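Local coordinates for protein polyketide synthase (Synechococcus sp., PDB 4GOX) that probably transfers a sulfonate group from the donor PAPS to the growing polyketide chain, as the sulfotransferase domain of an olefin synthase that makes hydrocarbons, at residues 13-17 / 59-63; 34-39 / 260-264; 55-60 / 129-133; 109-113 / 144-148. All coordinates share one frame; numbering follows the deposited sequence.

Contact 1: residues 13-17 / 59-63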
loop_
_atom_site.group_PDB
_atom_site.type_symbol
_atom_site.label_atom_id
_atom_site.label_comp_id
_atom_site.label_asym_id
_atom_site.label_seq_id
_atom_site.Cartn_x
_atom_site.Cartn_y
_atom_site.Cartn_z
ATOM N N LYS A 13 17.911 13.501 5.125
ATOM C CA LYS A 13 18.038 12.897 6.460
ATOM C C LYS A 13 18.375 11.403 6.336
ATOM O O LYS A 13 17.541 10.647 5.883
ATOM C CB LYS A 13 16.749 13.123 7.272
ATOM C CG LYS A 13 16.868 12.810 8.752
ATOM C CD LYS A 13 16.646 14.050 9.615
ATOM C CE LYS A 13 15.208 14.274 10.037
ATOM N NZ LYS A 13 14.745 13.260 11.021
ATOM N N GLN A 14 19.600 10.990 6.716
ATOM C CA GLN A 14 20.084 9.602 6.589
ATOM C C GLN A 14 19.357 8.606 7.470
ATOM O O GLN A 14 19.069 8.904 8.635
ATOM C CB GLN A 14 21.591 9.521 6.896
ATOM C CG GLN A 14 22.483 10.095 5.808
ATOM C CD GLN A 14 23.963 9.962 6.101
ATOM O OE1 GLN A 14 24.394 9.525 7.182
ATOM N NE2 GLN A 14 24.778 10.350 5.131
ATOM N N TRP A 15 19.098 7.400 6.926
ATOM C CA TRP A 15 18.469 6.324 7.668
ATOM C C TRP A 15 19.509 5.619 8.541
ATOM O O TRP A 15 20.625 5.357 8.086
ATOM C CB TRP A 15 17.833 5.288 6.716
ATOM C CG TRP A 15 16.645 5.779 5.921
ATOM C CD1 TRP A 15 16.528 5.813 4.565
ATOM C CD2 TRP A 15 15.420 6.310 6.447
ATOM N NE1 TRP A 15 15.323 6.372 4.209
ATOM C CE2 TRP A 15 14.620 6.682 5.347
ATOM C CE3 TRP A 15 14.933 6.541 7.749
ATOM C CZ2 TRP A 15 13.339 7.222 5.503
ATOM C CZ3 TRP A 15 13.664 7.074 7.901
ATOM C CH2 TRP A 15 12.881 7.407 6.787
ATOM N N GLN A 16 19.140 5.294 9.783
ATOM C CA GLN A 16 19.997 4.521 10.676
ATOM C C GLN A 16 20.064 3.096 10.102
ATOM O O GLN A 16 19.022 2.463 9.856
ATOM C CB GLN A 16 19.412 4.488 12.096
ATOM C CG GLN A 16 20.307 3.847 13.154
ATOM C CD GLN A 16 21.554 4.648 13.408
ATOM O OE1 GLN A 16 21.542 5.661 14.122
ATOM N NE2 GLN A 16 22.661 4.209 12.820
ATOM N N LYS A 17 21.286 2.630 9.824
ATOM C CA LYS A 17 21.519 1.285 9.316
ATOM C C LYS A 17 21.454 0.335 10.511
ATOM O O LYS A 17 22.191 0.545 11.470
ATOM C CB LYS A 17 22.871 1.202 8.590
ATOM C CG LYS A 17 22.782 1.711 7.165
ATOM C CD LYS A 17 24.122 1.672 6.451
ATOM C CE LYS A 17 24.373 2.914 5.614
ATOM N NZ LYS A 17 23.359 3.104 4.539
ATOM N N LEU A 59 7.127 2.960 7.567
ATOM C CA LEU A 59 8.319 3.192 6.736
ATOM C C LEU A 59 8.890 4.624 6.677
ATOM O O LEU A 59 10.116 4.726 6.721
ATOM C CB LEU A 59 8.135 2.550 5.356
ATOM C CG LEU A 59 9.394 2.193 4.549
ATOM C CD1 LEU A 59 10.203 1.098 5.254
ATOM C CD2 LEU A 59 9.004 1.677 3.181
ATOM N N PRO A 60 8.087 5.740 6.647
ATOM C CA PRO A 60 8.692 7.092 6.566
ATOM C C PRO A 60 9.466 7.576 7.780
ATOM O O PRO A 60 10.057 8.655 7.726
ATOM C CB PRO A 60 7.472 8.007 6.407
ATOM C CG PRO A 60 6.366 7.142 5.931
ATOM C CD PRO A 60 6.614 5.824 6.544
ATOM N N PHE A 61 9.428 6.825 8.884
ATOM C CA PHE A 61 9.991 7.274 10.167
ATOM C C PHE A 61 11.098 6.397 10.675
ATOM O O PHE A 61 11.126 5.206 10.401
ATOM C CB PHE A 61 8.849 7.308 11.204
ATOM C CG PHE A 61 7.610 7.987 10.658
ATOM C CD1 PHE A 61 7.577 9.375 10.480
ATOM C CD2 PHE A 61 6.507 7.243 10.262
ATOM C CE1 PHE A 61 6.436 10.002 9.962
ATOM C CE2 PHE A 61 5.382 7.868 9.713
ATOM C CZ PHE A 61 5.354 9.248 9.571
ATOM N N GLU A 62 11.998 6.989 11.428
ATOM C CA GLU A 62 13.134 6.318 12.030
ATOM C C GLU A 62 12.678 5.571 13.307
ATOM O O GLU A 62 12.909 4.364 13.442
ATOM C CB GLU A 62 14.223 7.380 12.325
ATOM C CG GLU A 62 15.547 6.826 12.777
ATOM C CD GLU A 62 16.210 5.944 11.751
ATOM O OE1 GLU A 62 16.838 6.482 10.813
ATOM O OE2 GLU A 62 16.106 4.705 11.893
ATOM N N THR A 63 12.016 6.297 14.218
ATOM C CA THR A 63 11.514 5.805 15.503
ATOM C C THR A 63 10.047 6.216 15.673
ATOM O O THR A 63 9.577 7.165 15.023
ATOM C CB THR A 63 12.290 6.434 16.689
ATOM O OG1 THR A 63 11.822 7.771 16.889
ATOM C CG2 THR A 63 13.820 6.382 16.530
HETATM O O HOH W 1 16.738 9.097 10.266
HETATM O O HOH W 2 16.334 2.967 9.988
#
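In Glu62 a chi1 of -172° swings CG away from the backbone N, and a bend at chi2 turns the carboxylate onto the backbone of Gln16. Trp15 keeps CG beside its own N (chi1 -67°), and its ring runs past the Glu62 side chain in the opposite direction. This is loop-on-loop packing at the edge of the sulfotransferase fold: the first modelled residues, ahead of strand 26-30, lie along the loop that leads into helix 64-71. The direct polar link is Gln16 N to Glu62 OE1 at 2.8 Å. The bond is nearly straight, 166° at the hydrogen, and comes in on the syn side, tilted somewhat out of the carboxylate plane. Two waters extend the grip. One donates to Gln14 O and Glu62 OE1, the other reaches Gln16 O and Glu62 OE2. One carboxylate thus serves three backbone atoms, of Gln14 and Gln16. The aliphatic part of Gln16 also packs here, with CB 3.3 Å from Glu62 OE2. The Trp15 indole is stacked with His137 and His141 of helix 136-145, and its NE1 bonds to His137 O. Its far edge is turned to the other loop, where CH2 meets Pro60 O in the ring plane at 3.2 Å.

Contact 2: residues 34-39 / 260-264. With A3P (adenosine-3'-5'-diphosphate), chain B.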
loop_
_atom_site.group_PDB
_atom_site.type_symbol
_atom_site.label_atom_id
_atom_site.label_comp_id
_atom_site.label_asym_id
_atom_site.label_seq_id
_atom_site.Cartn_x
_atom_site.Cartn_y
_atom_site.Cartn_z
ATOM N N ARG A 34 -5.694 6.312 -4.817
ATOM C CA ARG A 34 -6.861 6.122 -5.712
ATOM C C ARG A 34 -6.652 5.083 -6.815
ATOM O O ARG A 34 -7.210 5.207 -7.907
ATOM C CB ARG A 34 -7.338 7.483 -6.291
ATOM C CG ARG A 34 -7.484 8.642 -5.267
ATOM C CD ARG A 34 -8.130 8.239 -3.939
ATOM N NE ARG A 34 -9.547 7.895 -4.066
ATOM C CZ ARG A 34 -10.241 7.213 -3.160
ATOM N NH1 ARG A 34 -11.532 6.980 -3.346
ATOM N NH2 ARG A 34 -9.642 6.734 -2.073
ATOM N N SER A 35 -5.857 4.048 -6.510
ATOM C CA SER A 35 -5.432 3.021 -7.463
ATOM C C SER A 35 -5.934 1.608 -7.183
ATOM O O SER A 35 -5.497 0.671 -7.851
ATOM C CB SER A 35 -3.906 3.028 -7.574
ATOM O OG SER A 35 -3.441 4.277 -8.056
ATOM N N GLY A 36 -6.873 1.464 -6.243
ATOM C CA GLY A 36 -7.414 0.163 -5.865
ATOM C C GLY A 36 -6.582 -0.522 -4.806
ATOM O O GLY A 36 -6.705 -1.734 -4.603
ATOM N N SER A 37 -5.749 0.258 -4.090
ATOM C CA SER A 37 -4.868 -0.321 -3.073
ATOM C C SER A 37 -5.644 -0.866 -1.859
ATOM O O SER A 37 -5.271 -1.927 -1.357
ATOM C CB SER A 37 -3.776 0.661 -2.663
ATOM O OG SER A 37 -4.340 1.833 -2.093
ATOM N N THR A 38 -6.743 -0.207 -1.450
ATOM C CA THR A 38 -7.580 -0.716 -0.313
ATOM C C THR A 38 -8.250 -2.026 -0.727
ATOM O O THR A 38 -8.223 -2.972 0.044
ATOM C CB THR A 38 -8.596 0.348 0.189
ATOM O OG1 THR A 38 -7.856 1.547 0.441
ATOM C CG2 THR A 38 -9.331 -0.072 1.483
ATOM N N LEU A 39 -8.793 -2.092 -1.967
ATOM C CA LEU A 39 -9.406 -3.301 -2.532
ATOM C C LEU A 39 -8.368 -4.431 -2.559
ATOM O O LEU A 39 -8.646 -5.512 -2.052
ATOM C CB LEU A 39 -9.954 -3.054 -3.955
ATOM C CG LEU A 39 -10.490 -4.295 -4.703
ATOM C CD1 LEU A 39 -11.812 -4.740 -4.160
ATOM C CD2 LEU A 39 -10.560 -4.044 -6.191
ATOM N N GLY A 260 -7.354 4.324 4.503
ATOM C CA GLY A 260 -7.630 3.689 3.223
ATOM C C GLY A 260 -8.705 4.441 2.465
ATOM O O GLY A 260 -8.927 5.629 2.717
ATOM N N ASP A 261 -9.394 3.754 1.544
ATOM C CA ASP A 261 -10.436 4.345 0.713
ATOM C C ASP A 261 -11.701 4.594 1.531
ATOM O O ASP A 261 -12.275 3.636 2.060
ATOM C CB ASP A 261 -10.700 3.453 -0.515
ATOM C CG ASP A 261 -11.883 3.819 -1.394
ATOM O OD1 ASP A 261 -12.356 4.978 -1.317
ATOM O OD2 ASP A 261 -12.291 2.975 -2.208
ATOM N N PRO A 262 -12.165 5.863 1.655
ATOM C CA PRO A 262 -13.384 6.119 2.466
ATOM C C PRO A 262 -14.678 5.564 1.856
ATOM O O PRO A 262 -15.618 5.265 2.585
ATOM C CB PRO A 262 -13.410 7.641 2.607
ATOM C CG PRO A 262 -12.654 8.146 1.429
ATOM C CD PRO A 262 -11.600 7.119 1.110
ATOM N N ASN A 263 -14.702 5.385 0.520
ATOM C CA ASN A 263 -15.860 4.862 -0.213
ATOM C C ASN A 263 -15.818 3.326 -0.372
ATOM O O ASN A 263 -16.669 2.785 -1.072
ATOM C CB ASN A 263 -15.925 5.518 -1.618
ATOM C CG ASN A 263 -15.780 7.026 -1.667
ATOM O OD1 ASN A 263 -16.261 7.764 -0.797
ATOM N ND2 ASN A 263 -15.151 7.516 -2.732
ATOM N N PHE A 264 -14.824 2.628 0.228
ATOM C CA PHE A 264 -14.661 1.182 0.049
ATOM C C PHE A 264 -15.890 0.323 0.301
ATOM O O PHE A 264 -16.191 -0.548 -0.516
ATOM C CB PHE A 264 -13.411 0.623 0.753
ATOM C CG PHE A 264 -13.185 -0.861 0.493
ATOM C CD1 PHE A 264 -12.681 -1.302 -0.724
ATOM C CD2 PHE A 264 -13.457 -1.804 1.475
ATOM C CE1 PHE A 264 -12.497 -2.664 -0.967
ATOM C CE2 PHE A 264 -13.227 -3.164 1.243
ATOM C CZ PHE A 264 -12.771 -3.585 0.018
HETATM P P1 A3P B . -13.233 5.872 -6.365
HETATM O O1P A3P B . -12.871 7.337 -6.330
HETATM O O2P A3P B . -14.087 5.476 -5.178
HETATM O O3P A3P B . -13.660 5.344 -7.706
HETATM P P2 A3P B . -7.233 3.431 -3.081
HETATM O O4P A3P B . -5.842 3.120 -3.554
HETATM O O5P A3P B . -7.479 4.824 -2.588
HETATM O O6P A3P B . -7.799 2.344 -2.198
HETATM O "O5'" A3P B . -8.160 3.342 -4.387
HETATM C "C5'" A3P B . -9.510 3.836 -4.369
HETATM C "C4'" A3P B . -10.233 3.346 -5.619
HETATM O "O4'" A3P B . -10.285 1.926 -5.685
HETATM C "C3'" A3P B . -11.689 3.757 -5.707
HETATM O "O3'" A3P B . -11.820 5.105 -6.148
HETATM C "C2'" A3P B . -12.272 2.742 -6.666
HETATM O "O2'" A3P B . -12.213 3.181 -8.026
HETATM C "C1'" A3P B . -11.385 1.519 -6.503
HETATM N N9 A3P B . -12.194 0.492 -5.805
HETATM C C8 A3P B . -12.544 0.525 -4.488
HETATM N N7 A3P B . -13.324 -0.534 -4.171
HETATM C C5 A3P B . -13.481 -1.251 -5.298
HETATM C C6 A3P B . -14.225 -2.471 -5.667
HETATM N N6 A3P B . -14.907 -3.129 -4.712
HETATM N N1 A3P B . -14.150 -2.908 -6.950
HETATM C C2 A3P B . -13.430 -2.254 -7.896
HETATM N N3 A3P B . -12.759 -1.107 -7.639
HETATM C C4 A3P B . -12.742 -0.574 -6.382
#
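Arg34 and Asp261 meet in a salt bridge beside the bound adenosine-3'-5'-diphosphate. Arg34 NH1 lies 3.0 Å from Asp261 OD1, and NH2 adds a weak bond to the same oxygen. The guanidinium and carboxylate planes are 79° apart. OD1 lies close to the guanidinium plane, but NH1 comes from above the carboxylate. Asn263 N reaches that oxygen from the opposite face, which makes an Asx turn. The second direct link is Asp261 N to Thr38 OG1, 2.9 Å. That hydroxyl also donates to A3P O6P and bonds to Lys128, so it ties ligand, lysine and loop together.

The ligand lies against both segments. A3P C5' sits over one face of the Arg34 guanidinium. Ser35 N and Ser37 N both donate to A3P O4P, Gly36 N to A3P O5', and Thr38 N to A3P O6P at 2.9 Å. At the 3'-phosphate, Arg34 NH1 and Asn263 ND2 give weak bonds to A3P O1P and O2P respectively. Leu39 CD1 packs on the adenine, 3.5 Å from A3P N6. Phe264 backs this side: its CE1 is 3.9 Å from Leu39 CD1, and Thr38 CG2 lies over its face.

Further out, Ser164 takes the bond from Arg34 NE, and Tyr243 stacks on Phe264. Gly36 has backbone angles that call for glycine, at the N-cap of helix 37-45. A loop of backbone NH groups leading into a helix around the 5'-phosphate is the P-loop-like PAPS-binding element of sulfotransferases.

Contact 3: residues 55-60 / 129-133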
loop_
_atom_site.group_PDB
_atom_site.type_symbol
_atom_site.label_atom_id
_atom_site.label_comp_id
_atom_site.label_asym_id
_atom_site.label_seq_id
_atom_site.Cartn_x
_atom_site.Cartn_y
_atom_site.Cartn_z
ATOM N N GLU A 55 -3.533 0.574 6.746
ATOM C CA GLU A 55 -2.278 1.347 6.724
ATOM C C GLU A 55 -1.543 1.511 8.055
ATOM O O GLU A 55 -1.996 2.264 8.925
ATOM C CB GLU A 55 -2.493 2.721 6.075
ATOM C CG GLU A 55 -2.460 2.655 4.560
ATOM C CD GLU A 55 -3.309 3.679 3.844
ATOM O OE1 GLU A 55 -4.100 3.268 2.966
ATOM O OE2 GLU A 55 -3.110 4.894 4.076
ATOM N N LEU A 56 -0.410 0.786 8.199
ATOM C CA LEU A 56 0.497 0.875 9.353
ATOM C C LEU A 56 1.225 2.218 9.394
ATOM O O LEU A 56 1.453 2.765 10.478
ATOM C CB LEU A 56 1.511 -0.289 9.306
ATOM C CG LEU A 56 0.897 -1.706 9.377
ATOM C CD1 LEU A 56 1.917 -2.756 8.972
ATOM C CD2 LEU A 56 0.383 -2.025 10.809
ATOM N N HIS A 57 1.601 2.764 8.199
ATOM C CA HIS A 57 2.318 4.040 8.065
ATOM C C HIS A 57 3.566 4.107 8.958
ATOM O O HIS A 57 3.671 4.974 9.823
ATOM C CB HIS A 57 1.383 5.277 8.232
ATOM C CG HIS A 57 1.901 6.486 7.495
ATOM N ND1 HIS A 57 2.142 6.452 6.121
ATOM C CD2 HIS A 57 2.297 7.693 7.971
ATOM C CE1 HIS A 57 2.619 7.647 5.809
ATOM N NE2 HIS A 57 2.734 8.426 6.889
ATOM N N LEU A 58 4.472 3.129 8.790
ATOM C CA LEU A 58 5.708 2.992 9.587
ATOM C C LEU A 58 6.992 3.395 8.826
ATOM O O LEU A 58 7.846 4.076 9.381
ATOM C CB LEU A 58 5.853 1.524 10.019
ATOM C CG LEU A 58 4.841 1.003 11.069
ATOM C CD1 LEU A 58 4.904 -0.533 11.170
ATOM C CD2 LEU A 58 5.113 1.654 12.429
ATOM N N LEU A 59 7.127 2.960 7.567
ATOM C CA LEU A 59 8.319 3.192 6.736
ATOM C C LEU A 59 8.890 4.624 6.677
ATOM O O LEU A 59 10.116 4.726 6.721
ATOM C CB LEU A 59 8.135 2.550 5.356
ATOM C CG LEU A 59 9.394 2.193 4.549
ATOM C CD1 LEU A 59 10.203 1.098 5.254
ATOM C CD2 LEU A 59 9.004 1.677 3.181
ATOM N N PRO A 60 8.087 5.740 6.647
ATOM C CA PRO A 60 8.692 7.092 6.566
ATOM C C PRO A 60 9.466 7.576 7.780
ATOM O O PRO A 60 10.057 8.655 7.726
ATOM C CB PRO A 60 7.472 8.007 6.407
ATOM C CG PRO A 60 6.366 7.142 5.931
ATOM C CD PRO A 60 6.614 5.824 6.544
ATOM N N SER A 129 0.639 0.809 1.331
ATOM C CA SER A 129 0.707 2.258 1.431
ATOM C C SER A 129 0.546 2.967 0.095
ATOM O O SER A 129 1.374 2.770 -0.798
ATOM C CB SER A 129 1.994 2.724 2.093
ATOM O OG SER A 129 2.086 4.134 1.983
ATOM N N PRO A 130 -0.415 3.923 0.004
ATOM C CA PRO A 130 -0.519 4.756 -1.217
ATOM C C PRO A 130 0.339 6.038 -1.138
ATOM O O PRO A 130 0.196 6.935 -1.962
ATOM C CB PRO A 130 -2.007 5.119 -1.267
ATOM C CG PRO A 130 -2.474 5.068 0.192
ATOM C CD PRO A 130 -1.457 4.272 1.002
ATOM N N SER A 131 1.197 6.155 -0.122
ATOM C CA SER A 131 2.011 7.350 0.047
ATOM C C SER A 131 3.511 7.052 0.162
ATOM O O SER A 131 4.264 7.928 -0.193
ATOM C CB SER A 131 1.514 8.178 1.245
ATOM O OG SER A 131 1.776 7.506 2.452
ATOM N N TYR A 132 3.950 5.812 0.557
ATOM C CA TYR A 132 5.410 5.537 0.643
ATOM C C TYR A 132 6.132 5.869 -0.680
ATOM O O TYR A 132 7.207 6.451 -0.635
ATOM C CB TYR A 132 5.749 4.078 1.012
ATOM C CG TYR A 132 5.350 3.526 2.373
ATOM C CD1 TYR A 132 4.942 4.368 3.407
ATOM C CD2 TYR A 132 5.437 2.165 2.638
ATOM C CE1 TYR A 132 4.541 3.849 4.646
ATOM C CE2 TYR A 132 5.048 1.634 3.871
ATOM C CZ TYR A 132 4.601 2.479 4.871
ATOM O OH TYR A 132 4.267 1.927 6.085
ATOM N N GLY A 133 5.525 5.544 -1.820
ATOM C CA GLY A 133 6.119 5.797 -3.152
ATOM C C GLY A 133 6.247 7.240 -3.587
ATOM O O GLY A 133 6.967 7.529 -4.547
HETATM O O HOH W 3 -1.073 7.066 3.351
HETATM O O HOH W 4 1.278 1.831 5.289
HETATM O O HOH W 5 1.033 4.584 4.541
#
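The Tyr132 ring is sandwiched between Leu59 and Ser129. Leu59 CB lies over one face of the ring, 3.6 Å from the centroid and 16° off the normal, a CH-pi contact. Ser129 CB sits over the opposite face. The Leu59 side chain crosses the ring at about a right angle, and its CD2 packs further along toward Tyr132 CD2. Pro60 also crosses at about a right angle, with CD 3.4 Å from Tyr132 CE1. His57 slides past the tyrosine in the opposite direction.

The first torsion of Tyr132 sets CG beside its own N (chi1 -64°), which carries the phenol across to the backbone of 57-59. Leu58 N lies at the ring edge and donates to Tyr132 OH at 3.0 Å. Leu59 N gives the same oxygen a weak bond. Tyr132 OH also bonds to Asp127 OD1. A phenylalanine in place of Tyr132 would probably keep the ring packing but leave Leu58 N and Asp127 without their shared hydroxyl partner.

Glu55 and Pro130 come from opposite directions, and Pro130 CD rests against the carboxylate, 3.4 Å from Glu55 OE1. The charge of Glu55 is paired with Lys128, outside the two segments. Waters fill in the middle. One joins Glu55 OE2 to Ser131 OG, and another joins His57 ND1, 2.7 Å away, to Ser129 OG. Ser129 OG also accepts from Ser131 N and Tyr132 N, forming an ST turn and ST motif at the end of strand 124-129. Polar groups in this buried contact are therefore met by a shared hydroxyl and bound water, and apolar packing on the tyrosine ring fixes its tilt.

Contact 4: residues 109-113 / 144-148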
loop_
_atom_site.group_PDB
_atom_site.type_symbol
_atom_site.label_atom_id
_atom_site.label_comp_id
_atom_site.label_asym_id
_atom_site.label_seq_id
_atom_site.Cartn_x
_atom_site.Cartn_y
_atom_site.Cartn_z
ATOM N N ILE A 109 11.566 1.925 14.261
ATOM C CA ILE A 109 10.586 1.349 13.335
ATOM C C ILE A 109 10.993 -0.080 12.923
ATOM O O ILE A 109 10.119 -0.943 12.748
ATOM C CB ILE A 109 10.343 2.344 12.164
ATOM C CG1 ILE A 109 9.578 3.622 12.610
ATOM C CG2 ILE A 109 9.883 1.718 10.847
ATOM C CD1 ILE A 109 8.224 3.534 13.115
ATOM N N ALA A 110 12.315 -0.335 12.844
ATOM C CA ALA A 110 12.885 -1.655 12.546
ATOM C C ALA A 110 12.319 -2.698 13.532
ATOM O O ALA A 110 12.021 -3.827 13.136
ATOM C CB ALA A 110 14.402 -1.602 12.685
ATOM N N ASP A 111 12.171 -2.288 14.811
ATOM C CA ASP A 111 11.659 -3.106 15.911
ATOM C C ASP A 111 10.167 -3.352 15.803
ATOM O O ASP A 111 9.740 -4.457 16.117
ATOM C CB ASP A 111 12.028 -2.483 17.272
ATOM C CG ASP A 111 13.506 -2.518 17.606
ATOM O OD1 ASP A 111 14.296 -3.024 16.777
ATOM O OD2 ASP A 111 13.871 -2.065 18.703
ATOM N N ILE A 112 9.379 -2.341 15.336
ATOM C CA ILE A 112 7.932 -2.456 15.136
ATOM C C ILE A 112 7.627 -3.495 14.040
ATOM O O ILE A 112 6.741 -4.325 14.223
ATOM C CB ILE A 112 7.243 -1.081 14.897
ATOM C CG1 ILE A 112 7.647 -0.043 15.960
ATOM C CG2 ILE A 112 5.730 -1.200 14.801
ATOM C CD1 ILE A 112 7.263 -0.390 17.477
ATOM N N TYR A 113 8.395 -3.475 12.926
ATOM C CA TYR A 113 8.248 -4.457 11.859
ATOM C C TYR A 113 8.565 -5.864 12.372
ATOM O O TYR A 113 7.764 -6.765 12.139
ATOM C CB TYR A 113 9.101 -4.100 10.630
ATOM C CG TYR A 113 8.474 -3.052 9.732
ATOM C CD1 TYR A 113 9.067 -1.799 9.564
ATOM C CD2 TYR A 113 7.314 -3.326 9.012
ATOM C CE1 TYR A 113 8.522 -0.850 8.693
ATOM C CE2 TYR A 113 6.747 -2.378 8.158
ATOM C CZ TYR A 113 7.364 -1.148 7.987
ATOM O OH TYR A 113 6.783 -0.211 7.168
ATOM N N ILE A 144 17.134 -0.688 3.284
ATOM C CA ILE A 144 18.024 -0.531 4.432
ATOM C C ILE A 144 17.625 -1.500 5.565
ATOM O O ILE A 144 18.489 -2.147 6.150
ATOM C CB ILE A 144 18.115 0.971 4.874
ATOM C CG1 ILE A 144 19.164 1.709 3.999
ATOM C CG2 ILE A 144 18.465 1.132 6.369
ATOM C CD1 ILE A 144 18.970 3.192 3.823
ATOM N N LEU A 145 16.323 -1.618 5.856
ATOM C CA LEU A 145 15.816 -2.453 6.962
ATOM C C LEU A 145 15.702 -3.957 6.708
ATOM O O LEU A 145 15.844 -4.731 7.654
ATOM C CB LEU A 145 14.438 -1.954 7.447
ATOM C CG LEU A 145 14.328 -0.526 7.996
ATOM C CD1 LEU A 145 12.863 -0.156 8.199
ATOM C CD2 LEU A 145 15.134 -0.347 9.295
ATOM N N PHE A 146 15.395 -4.363 5.469
ATOM C CA PHE A 146 15.092 -5.757 5.122
ATOM C C PHE A 146 15.976 -6.392 4.069
ATOM O O PHE A 146 16.370 -5.733 3.105
ATOM C CB PHE A 146 13.635 -5.854 4.644
ATOM C CG PHE A 146 12.632 -5.197 5.560
ATOM C CD1 PHE A 146 12.249 -5.808 6.753
ATOM C CD2 PHE A 146 12.032 -3.992 5.209
ATOM C CE1 PHE A 146 11.319 -5.202 7.597
ATOM C CE2 PHE A 146 11.091 -3.400 6.045
ATOM C CZ PHE A 146 10.749 -4.004 7.237
ATOM N N ASP A 147 16.202 -7.705 4.211
ATOM C CA ASP A 147 16.977 -8.508 3.265
ATOM C C ASP A 147 16.095 -8.998 2.140
ATOM O O ASP A 147 16.528 -9.028 0.989
ATOM C CB ASP A 147 17.531 -9.766 3.967
ATOM C CG ASP A 147 18.857 -9.633 4.696
ATOM O OD1 ASP A 147 19.201 -10.560 5.463
ATOM O OD2 ASP A 147 19.587 -8.637 4.441
ATOM N N GLN A 148 14.868 -9.421 2.485
ATOM C CA GLN A 148 13.923 -10.084 1.588
ATOM C C GLN A 148 12.574 -9.386 1.397
ATOM O O GLN A 148 11.570 -10.083 1.234
ATOM C CB GLN A 148 13.701 -11.531 2.080
ATOM C CG GLN A 148 14.832 -12.490 1.737
ATOM C CD GLN A 148 14.629 -13.139 0.391
ATOM O OE1 GLN A 148 14.055 -14.231 0.286
ATOM N NE2 GLN A 148 15.103 -12.488 -0.668
#
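The Tyr113 ring receives Phe146 on one face. Phe146 CZ is 3.5 Å from Tyr113 CG and sits toward the rim of the tyrosine ring. Tyr113 CB lies at the Phe146 edge, in the plane of that ring. One face of Phe146 carries CB of its neighbour Leu145. This is a T-shaped, edge-to-face pair, with planes at 82° and centroids 5.2 Å apart. It joins two helices of the sulfotransferase alpha/beta fold: the start of helix 109-119 and the end of helix 136-145, with Phe146 the first residue beyond it.

The two aromatic side chains cross at about a right angle. Phe146 CG stands beside its own N (chi1 -50°), and this sends the ring toward helix 109-119. Both rings also pack on Ile26 and Phe28 of the central strand 26-30, so the pair lies between the helices and the sheet. No hydrogen bond spans the segments. The Tyr113 hydroxyl instead bonds to Asp127 OD1, which lets a polar tip end in a buried place. A leucine in place of Tyr113 would probably take away the flat face that the Phe146 edge rests on and leave Asp127 without this hydroxyl.

Leu145 completes the contact from the last turn of its helix. It points toward helix 109-119 and divides its two methyl groups. CD1 reaches the Tyr113 ring and Ile109, both loosely, with Ile109 CG2 at 4.4 Å. CD2 makes the closer approach, to Ala110. The small alanine is where the backbones come nearest, and its CB lies 3.7 Å from Leu145 CD2.

Contact 1 is the most peripheral, its centre about 19 Å from the centre of the chain, and relies on a carboxylate, waters and one ring edge. Contact 3 is buried near the centre. It shares Leu59 and Pro60 with contact 1, so one loop serves both. Contact 4 is buried too, but wholly apolar across its segments. It joins contact 1 through a probable bond from Ile109 N to Glu62 O and meets contact 3 where Tyr113 packs against Leu59. Contact 2 is also buried, but it is the charged ligand site, with its centre 26 to 27 Å from the centres of contacts 1 and 4. Contact 3 borders it: Glu55 packs on Gly260, and Pro130 lies near Ser37.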